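PDB 5U47: penicillin binding protein 2X from Streptococcus thermophilus, which probably acts as a transpeptidase that cross-links glycan strands of peptidoglycan during septal cell wall synthesis and is the kind of enzyme that beta-lactams inactivate. Local coordinates for residues F408-S413 with T508-D513. The protein carries 1 engineered substitution. Residues are numbered along the deposited sequence; the frame is centred on the assembly and turned at random. Where two conformers were deposited one is given.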
loop_
_atom_site.group_PDB
_atom_site.type_symbol
_atom_site.label_atom_id
_atom_site.label_comp_id
_atom_site.label_asym_id
_atom_site.label_seq_id
_atom_site.Cartn_x
_atom_site.Cartn_y
_atom_site.Cartn_z
ATOM N N PHE A 408 22.578 -5.332 -12.597
ATOM C CA PHE A 408 21.655 -4.741 -13.575
ATOM C C PHE A 408 20.224 -5.268 -13.353
ATOM O O PHE A 408 19.385 -5.230 -14.236
ATOM C CB PHE A 408 22.139 -4.863 -15.034
ATOM C CG PHE A 408 22.585 -6.235 -15.441
ATOM C CD1 PHE A 408 23.905 -6.630 -15.245
ATOM C CD2 PHE A 408 21.714 -7.112 -16.080
ATOM C CE1 PHE A 408 24.337 -7.890 -15.633
ATOM C CE2 PHE A 408 22.146 -8.373 -16.482
ATOM C CZ PHE A 408 23.454 -8.765 -16.252
ATOM N N GLY A 409 19.964 -5.748 -12.146
ATOM C CA GLY A 409 18.624 -6.179 -11.765
ATOM C C GLY A 409 18.063 -7.453 -12.349
ATOM O O GLY A 409 16.850 -7.550 -12.534
ATOM N N GLN A 410 18.926 -8.425 -12.641
ATOM C CA GLN A 410 18.486 -9.738 -13.079
ATOM C C GLN A 410 19.024 -10.742 -12.064
ATOM O O GLN A 410 20.034 -10.492 -11.424
ATOM C CB GLN A 410 19.014 -10.084 -14.472
ATOM C CG GLN A 410 18.691 -9.071 -15.564
ATOM C CD GLN A 410 17.247 -9.065 -16.063
ATOM O OE1 GLN A 410 16.927 -8.274 -16.949
ATOM N NE2 GLN A 410 16.385 -9.951 -15.535
ATOM N N GLY A 411 18.375 -11.894 -11.953
ATOM C CA GLY A 411 18.798 -12.908 -10.984
ATOM C C GLY A 411 18.470 -12.526 -9.550
ATOM O O GLY A 411 19.033 -13.089 -8.606
ATOM N N ILE A 412 17.570 -11.559 -9.400
ATOM C CA ILE A 412 17.110 -11.070 -8.111
ATOM C C ILE A 412 15.632 -10.684 -8.274
ATOM O O ILE A 412 15.253 -10.111 -9.287
ATOM C CB ILE A 412 17.962 -9.881 -7.594
ATOM C CG1 ILE A 412 17.497 -9.449 -6.198
ATOM C CG2 ILE A 412 17.912 -8.683 -8.540
ATOM C CD1 ILE A 412 18.435 -8.479 -5.515
ATOM N N SER A 413 14.802 -11.041 -7.301
ATOM C CA SER A 413 13.377 -10.744 -7.352
ATOM C C SER A 413 13.004 -9.775 -6.265
ATOM O O SER A 413 13.403 -9.951 -5.110
ATOM C CB SER A 413 12.559 -12.006 -7.180
ATOM O OG SER A 413 12.810 -12.870 -8.258
ATOM N N THR A 508 14.927 -1.988 -18.387
ATOM C CA THR A 508 14.359 -3.036 -19.198
ATOM C C THR A 508 14.769 -4.237 -18.379
ATOM O O THR A 508 15.832 -4.212 -17.722
ATOM C CB THR A 508 14.962 -3.127 -20.612
ATOM O OG1 THR A 508 16.374 -3.352 -20.525
ATOM C CG2 THR A 508 14.698 -1.848 -21.392
ATOM N N ALA A 509 13.926 -5.256 -18.365
ATOM C CA ALA A 509 14.228 -6.468 -17.654
ATOM C C ALA A 509 13.713 -7.620 -18.475
ATOM O O ALA A 509 12.618 -7.564 -19.074
ATOM C CB ALA A 509 13.609 -6.464 -16.257
ATOM N N GLN A 510 14.523 -8.663 -18.485
ATOM C CA GLN A 510 14.188 -9.883 -19.160
ATOM C C GLN A 510 13.107 -10.532 -18.277
ATOM O O GLN A 510 13.168 -10.429 -17.038
ATOM C CB GLN A 510 15.444 -10.767 -19.236
ATOM C CG GLN A 510 15.693 -11.389 -20.587
ATOM C CD GLN A 510 16.190 -10.379 -21.608
ATOM O OE1 GLN A 510 16.483 -9.223 -21.274
ATOM N NE2 GLN A 510 16.304 -10.818 -22.866
ATOM N N VAL A 511 12.109 -11.149 -18.894
ATOM C CA VAL A 511 11.033 -11.794 -18.150
ATOM C C VAL A 511 11.135 -13.315 -18.262
ATOM O O VAL A 511 11.333 -13.825 -19.363
ATOM C CB VAL A 511 9.646 -11.342 -18.642
ATOM C CG1 VAL A 511 8.538 -12.103 -17.915
ATOM C CG2 VAL A 511 9.478 -9.843 -18.430
ATOM N N PRO A 512 11.015 -14.038 -17.121
ATOM C CA PRO A 512 11.050 -15.502 -17.161
ATOM C C PRO A 512 9.798 -16.105 -17.779
ATOM O O PRO A 512 8.707 -15.545 -17.649
ATOM C CB PRO A 512 11.130 -15.900 -15.680
ATOM C CG PRO A 512 11.657 -14.705 -14.986
ATOM C CD PRO A 512 11.062 -13.547 -15.728
ATOM N N ASP A 513 9.975 -17.246 -18.434
ATOM C CA ASP A 513 8.898 -17.973 -19.087
ATOM C C ASP A 513 8.608 -19.182 -18.198
ATOM O O ASP A 513 9.539 -19.831 -17.713
ATOM C CB ASP A 513 9.362 -18.410 -20.487
ATOM C CG ASP A 513 8.211 -18.773 -21.427
ATOM O OD1 ASP A 513 7.068 -18.987 -20.964
ATOM O OD2 ASP A 513 8.463 -18.840 -22.650
HETATM O O HOH W 1 18.225 -5.815 -16.937
#
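Gln410 reaches across to strand 503-510 and makes the one direct hydrogen bond between residues 408-413 and 508-513. The backbone N of Gln510 donates to Gln410 OE1 at 2.9 Å. The N-H points almost straight at the oxygen, at 171°, and the donor is tilted slightly from the carbonyl plane. Gln410 CG lies beside the backbone N (chi1 -55°), and the chain then bends at chi2 before the amide.

A water adds a second link. The water O lies 2.8 Å from Gln410 OE1 and 3.0 Å from Thr508 O, placed to donate to either. The same water sits at the ring edge of Phe408, in the ring plane.

The carbon contacts are few. Ala509 CA approaches Gln410 OE1 to 3.3 Å, and Ala509 CB stands farther off at 3.8 Å. Gln510 CB lies 3.7 Å from Gln410 OE1. The two glutamine amide planes are turned 73° apart, so they do not stack.

The other end of the Gln410 amide is also held: NE2 hydrogen-bonds to Glu292 OE1, which also accepts from Gly411 N. With both ends engaged, the amide has little freedom to flip.

Gly409, with positive phi, ends helix 400-405 in a Schellman motif. In the transpeptidase domain the contact joins the turn between helix 400-405 and strand 412-413 to an outermost strand of the five-stranded antiparallel sheet. That strand carries what looks like the K(T/S)G motif of penicillin-binding proteins, and Thr508 lies near, without touching, the likely SxxK active-site residues. Strand 526-534 flanks that strand, and Phe408 packs on helix 356-366.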